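Local structure of Slr1951 protein (3HX1) at residues L9-G21 / G105-R117. The protein is of uncharacterised function but carries an FHA domain, a fold that in relatives recognises phosphothreonine peptides, so it probably mediates phosphorylation-dependent protein binding. Residues are numbered along the deposited sequence; the frame is centred on the assembly and turned at random.
Sequences LQEHILIILDDAG and GPQVSVRYEYRRR
I13 and E113 pair antiparallel through two backbone bonds, E113 O taking the I13 N-H at 3.0 Å and 170°; I15 with R111 and L17 with S109 repeat the pattern, though the bond from S109 N to L17 O is weak. On the sheet face carrying H12, Y112 and Y114, H12 ND1 meets Y112 OH at the rim of both rings, 2.4 Å apart in the model, improbably short. The Y114 ring lies nearly parallel to the H12 ring but slid aside, and Q10 CB sits over a face of the Y114 ring, 3.4 Å from its centroid, a CH-pi contact. On the opposite face, E113 makes salt bridges to two arginines: its OE2 takes R111 NH1 at 2.7 Å through the anti lone pair, while R115 NH2 reaches OE1 from above the carboxylate plane. R115, bent at chi3 (-55°), lays its guanidinium over I13 CG1, and its NH1 has a second salt bridge, to E24 of strand 21-27. An alanine in place of E113 would probably leave R111 without this mate and R115 with E24 alone of these two carboxylates. The pair lies inside the FHA sandwich's antiparallel sheet, between strands 21-27 and 101-103, while L14 and I16 pack on I42 of the second sheet.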
loop_
_atom_site.group_PDB
_atom_site.type_symbol
_atom_site.label_atom_id
_atom_site.label_comp_id
_atom_site.label_asym_id
_atom_site.label_seq_id
_atom_site.Cartn_x
_atom_site.Cartn_y
_atom_site.Cartn_z
ATOM N N LEU A 9 4.511 18.569 13.441
ATOM C CA LEU A 9 3.818 18.414 12.128
ATOM C C LEU A 9 3.853 16.961 11.686
ATOM O O LEU A 9 4.697 16.573 10.884
ATOM C CB LEU A 9 4.498 19.282 11.068
ATOM C CG LEU A 9 4.586 20.774 11.395
ATOM C CD1 LEU A 9 5.322 21.501 10.272
ATOM C CD2 LEU A 9 3.180 21.343 11.590
ATOM N N GLN A 10 2.932 16.163 12.216
ATOM C CA GLN A 10 2.858 14.744 11.888
ATOM C C GLN A 10 2.927 14.485 10.379
ATOM O O GLN A 10 2.304 15.200 9.590
ATOM C CB GLN A 10 1.565 14.154 12.447
ATOM C CG GLN A 10 1.384 14.340 13.939
ATOM C CD GLN A 10 -0.048 14.087 14.372
ATOM O OE1 GLN A 10 -0.967 14.790 13.949
ATOM N NE2 GLN A 10 -0.245 13.077 15.216
ATOM N N GLU A 11 3.686 13.464 9.985
ATOM C CA GLU A 11 3.823 13.112 8.574
ATOM C C GLU A 11 3.378 11.679 8.282
ATOM O O GLU A 11 3.429 10.811 9.158
ATOM C CB GLU A 11 5.271 13.324 8.109
ATOM C CG GLU A 11 6.344 12.856 9.094
ATOM C CD GLU A 11 7.761 13.123 8.590
ATOM O OE1 GLU A 11 7.919 13.952 7.667
ATOM O OE2 GLU A 11 8.716 12.515 9.121
ATOM N N HIS A 12 2.934 11.453 7.046
ATOM C CA HIS A 12 2.450 10.147 6.596
ATOM C C HIS A 12 3.607 9.251 6.191
ATOM O O HIS A 12 4.286 9.522 5.196
ATOM C CB HIS A 12 1.505 10.329 5.407
ATOM C CG HIS A 12 0.333 11.213 5.707
ATOM N ND1 HIS A 12 -0.673 10.843 6.570
ATOM C CD2 HIS A 12 0.029 12.465 5.287
ATOM C CE1 HIS A 12 -1.550 11.829 6.671
ATOM N NE2 HIS A 12 -1.148 12.822 5.904
ATOM N N ILE A 13 3.823 8.182 6.959
ATOM C CA ILE A 13 4.913 7.251 6.694
ATOM C C ILE A 13 4.425 5.850 6.368
ATOM O O ILE A 13 3.578 5.293 7.068
ATOM C CB ILE A 13 5.873 7.145 7.899
ATOM C CG1 ILE A 13 6.515 8.503 8.190
ATOM C CG2 ILE A 13 6.949 6.114 7.615
ATOM C CD1 ILE A 13 7.245 9.107 7.011
ATOM N N LEU A 14 4.985 5.279 5.309
ATOM C CA LEU A 14 4.621 3.940 4.880
ATOM C C LEU A 14 5.805 2.987 5.073
ATOM O O LEU A 14 6.829 3.131 4.395
ATOM C CB LEU A 14 4.219 3.972 3.400
ATOM C CG LEU A 14 3.170 2.963 2.940
ATOM C CD1 LEU A 14 1.896 3.165 3.754
ATOM C CD2 LEU A 14 2.889 3.136 1.456
ATOM N N ILE A 15 5.678 2.033 5.999
ATOM C CA ILE A 15 6.742 1.058 6.223
ATOM C C ILE A 15 6.487 -0.138 5.305
ATOM O O ILE A 15 5.541 -0.909 5.499
ATOM C CB ILE A 15 6.790 0.563 7.688
ATOM C CG1 ILE A 15 7.000 1.744 8.635
ATOM C CG2 ILE A 15 7.920 -0.454 7.866
ATOM C CD1 ILE A 15 5.728 2.469 8.980
ATOM N N ILE A 16 7.338 -0.289 4.301
ATOM C CA ILE A 16 7.197 -1.366 3.333
ATOM C C ILE A 16 8.151 -2.526 3.580
ATOM O O ILE A 16 9.353 -2.332 3.782
ATOM C CB ILE A 16 7.427 -0.834 1.901
ATOM C CG1 ILE A 16 6.400 0.260 1.598
ATOM C CG2 ILE A 16 7.338 -1.980 0.888
ATOM C CD1 ILE A 16 6.709 1.060 0.376
ATOM N N LEU A 17 7.601 -3.735 3.551
ATOM C CA LEU A 17 8.386 -4.943 3.750
ATOM C C LEU A 17 8.202 -5.875 2.566
ATOM O O LEU A 17 7.098 -6.364 2.326
ATOM C CB LEU A 17 7.947 -5.664 5.020
ATOM C CG LEU A 17 8.646 -7.007 5.229
ATOM C CD1 LEU A 17 10.151 -6.782 5.278
ATOM C CD2 LEU A 17 8.154 -7.663 6.505
ATOM N N ASP A 18 9.282 -6.125 1.833
ATOM C CA ASP A 18 9.227 -7.014 0.678
ATOM C C ASP A 18 10.581 -7.655 0.407
ATOM O O ASP A 18 11.506 -7.530 1.202
ATOM C CB ASP A 18 8.776 -6.244 -0.558
ATOM C CG ASP A 18 9.597 -4.981 -0.793
ATOM O OD1 ASP A 18 10.714 -4.863 -0.232
ATOM O OD2 ASP A 18 9.127 -4.110 -1.553
ATOM N N ASP A 19 10.688 -8.344 -0.724
ATOM C CA ASP A 19 11.927 -9.014 -1.124
ATOM C C ASP A 19 13.184 -8.156 -0.921
ATOM O O ASP A 19 14.280 -8.689 -0.755
ATOM C CB ASP A 19 11.847 -9.442 -2.600
ATOM C CG ASP A 19 10.741 -10.454 -2.867
ATOM O OD1 ASP A 19 9.993 -10.795 -1.919
ATOM O OD2 ASP A 19 10.623 -10.906 -4.028
ATOM N N ALA A 20 13.025 -6.834 -0.939
ATOM C CA ALA A 20 14.154 -5.922 -0.762
ATOM C C ALA A 20 14.398 -5.502 0.684
ATOM O O ALA A 20 15.263 -4.657 0.944
ATOM C CB ALA A 20 13.954 -4.677 -1.615
ATOM N N GLY A 21 13.640 -6.079 1.617
ATOM C CA GLY A 21 13.801 -5.744 3.016
ATOM C C GLY A 21 12.761 -4.753 3.502
ATOM O O GLY A 21 11.795 -4.458 2.805
ATOM N N GLY A 105 0.033 -10.113 0.090
ATOM C CA GLY A 105 0.655 -11.289 -0.527
ATOM C C GLY A 105 1.545 -12.058 0.476
ATOM O O GLY A 105 1.877 -11.510 1.538
ATOM N N PRO A 106 1.948 -13.320 0.195
ATOM C CA PRO A 106 2.804 -14.081 1.120
ATOM C C PRO A 106 4.105 -13.319 1.385
ATOM O O PRO A 106 4.855 -12.990 0.453
ATOM C CB PRO A 106 3.064 -15.384 0.363
ATOM C CG PRO A 106 1.808 -15.564 -0.447
ATOM C CD PRO A 106 1.534 -14.155 -0.946
ATOM N N GLN A 107 4.350 -13.014 2.656
ATOM C CA GLN A 107 5.574 -12.329 3.074
ATOM C C GLN A 107 5.658 -10.829 2.747
ATOM O O GLN A 107 6.686 -10.203 2.989
ATOM C CB GLN A 107 6.793 -13.039 2.465
ATOM C CG GLN A 107 8.033 -12.996 3.334
ATOM C CD GLN A 107 7.926 -13.945 4.507
ATOM O OE1 GLN A 107 6.912 -13.971 5.208
ATOM N NE2 GLN A 107 8.974 -14.731 4.733
ATOM N N VAL A 108 4.599 -10.233 2.207
ATOM C CA VAL A 108 4.667 -8.808 1.872
ATOM C C VAL A 108 3.521 -7.971 2.437
ATOM O O VAL A 108 2.373 -8.380 2.419
ATOM C CB VAL A 108 4.741 -8.613 0.353
ATOM C CG1 VAL A 108 3.497 -9.172 -0.312
ATOM C CG2 VAL A 108 4.912 -7.147 0.040
ATOM N N SER A 109 3.849 -6.767 2.901
ATOM C CA SER A 109 2.885 -5.901 3.568
ATOM C C SER A 109 3.366 -4.471 3.805
ATOM O O SER A 109 4.568 -4.226 3.838
ATOM C CB SER A 109 2.610 -6.506 4.929
ATOM O OG SER A 109 3.740 -6.295 5.776
ATOM N N VAL A 110 2.425 -3.544 4.000
ATOM C CA VAL A 110 2.768 -2.156 4.284
ATOM C C VAL A 110 2.062 -1.675 5.543
ATOM O O VAL A 110 0.846 -1.844 5.697
ATOM C CB VAL A 110 2.384 -1.189 3.128
ATOM C CG1 VAL A 110 3.101 -1.587 1.848
ATOM C CG2 VAL A 110 0.882 -1.166 2.931
ATOM N N ARG A 111 2.835 -1.096 6.455
ATOM C CA ARG A 111 2.273 -0.567 7.680
ATOM C C ARG A 111 2.201 0.930 7.496
ATOM O O ARG A 111 3.047 1.516 6.822
ATOM C CB ARG A 111 3.157 -0.885 8.884
ATOM C CG ARG A 111 3.089 -2.325 9.353
ATOM C CD ARG A 111 3.513 -2.446 10.812
ATOM N NE ARG A 111 2.675 -1.632 11.693
ATOM C CZ ARG A 111 3.099 -0.551 12.343
ATOM N NH1 ARG A 111 4.358 -0.150 12.214
ATOM N NH2 ARG A 111 2.266 0.131 13.122
ATOM N N TYR A 112 1.183 1.545 8.082
ATOM C CA TYR A 112 1.029 2.988 7.990
ATOM C C TYR A 112 1.209 3.616 9.356
ATOM O O TYR A 112 0.873 3.011 10.375
ATOM C CB TYR A 112 -0.345 3.361 7.427
ATOM C CG TYR A 112 -0.639 4.845 7.514
ATOM C CD1 TYR A 112 -1.340 5.365 8.598
ATOM C CD2 TYR A 112 -0.208 5.733 6.519
ATOM C CE1 TYR A 112 -1.619 6.725 8.703
ATOM C CE2 TYR A 112 -0.479 7.107 6.619
ATOM C CZ TYR A 112 -1.192 7.589 7.717
ATOM O OH TYR A 112 -1.518 8.923 7.827
ATOM N N GLU A 113 1.751 4.827 9.375
ATOM C CA GLU A 113 1.967 5.534 10.629
ATOM C C GLU A 113 1.862 7.038 10.446
ATOM O O GLU A 113 2.303 7.584 9.439
ATOM C CB GLU A 113 3.340 5.184 11.213
ATOM C CG GLU A 113 3.354 3.918 12.057
ATOM C CD GLU A 113 4.727 3.610 12.621
ATOM O OE1 GLU A 113 5.374 4.538 13.148
ATOM O OE2 GLU A 113 5.155 2.440 12.549
ATOM N N TYR A 114 1.246 7.703 11.414
ATOM C CA TYR A 114 1.115 9.148 11.369
ATOM C C TYR A 114 2.062 9.649 12.444
ATOM O O TYR A 114 1.664 9.922 13.574
ATOM C CB TYR A 114 -0.321 9.572 11.667
ATOM C CG TYR A 114 -0.597 11.004 11.271
ATOM C CD1 TYR A 114 -0.062 11.531 10.091
ATOM C CD2 TYR A 114 -1.389 11.831 12.061
ATOM C CE1 TYR A 114 -0.302 12.837 9.718
ATOM C CE2 TYR A 114 -1.639 13.142 11.692
ATOM C CZ TYR A 114 -1.088 13.639 10.521
ATOM O OH TYR A 114 -1.292 14.950 10.171
ATOM N N ARG A 115 3.329 9.742 12.062
ATOM C CA ARG A 115 4.419 10.149 12.941
ATOM C C ARG A 115 4.531 11.655 13.160
ATOM O O ARG A 115 4.289 12.441 12.245
ATOM C CB ARG A 115 5.726 9.612 12.367
ATOM C CG ARG A 115 6.889 9.605 13.312
ATOM C CD ARG A 115 7.995 8.813 12.666
ATOM N NE ARG A 115 7.528 7.481 12.284
ATOM C CZ ARG A 115 8.149 6.692 11.416
ATOM N NH1 ARG A 115 9.265 7.103 10.825
ATOM N NH2 ARG A 115 7.671 5.484 11.156
ATOM N N ARG A 116 4.940 12.032 14.372
ATOM C CA ARG A 116 5.074 13.426 14.779
ATOM C C ARG A 116 6.434 14.083 14.532
ATOM O O ARG A 116 6.498 15.108 13.860
ATOM C CB ARG A 116 4.698 13.548 16.259
ATOM C CG ARG A 116 4.809 14.947 16.836
ATOM C CD ARG A 116 4.013 15.094 18.130
ATOM N NE ARG A 116 2.575 14.944 17.908
ATOM C CZ ARG A 116 1.638 15.543 18.638
ATOM N NH1 ARG A 116 1.985 16.339 19.641
ATOM N NH2 ARG A 116 0.354 15.353 18.361
ATOM N N ARG A 117 7.502 13.509 15.086
ATOM C CA ARG A 117 8.876 14.031 14.947
ATOM C C ARG A 117 9.129 15.361 15.668
ATOM O O ARG A 117 10.252 15.536 16.192
ATOM C CB ARG A 117 9.269 14.168 13.464
ATOM C CG ARG A 117 8.921 15.498 12.808
ATOM C CD ARG A 117 8.699 15.308 11.316
ATOM N NE ARG A 117 8.176 16.508 10.671
ATOM C CZ ARG A 117 8.909 17.360 9.964
ATOM N NH1 ARG A 117 10.209 17.153 9.799
ATOM N NH2 ARG A 117 8.340 18.422 9.417
#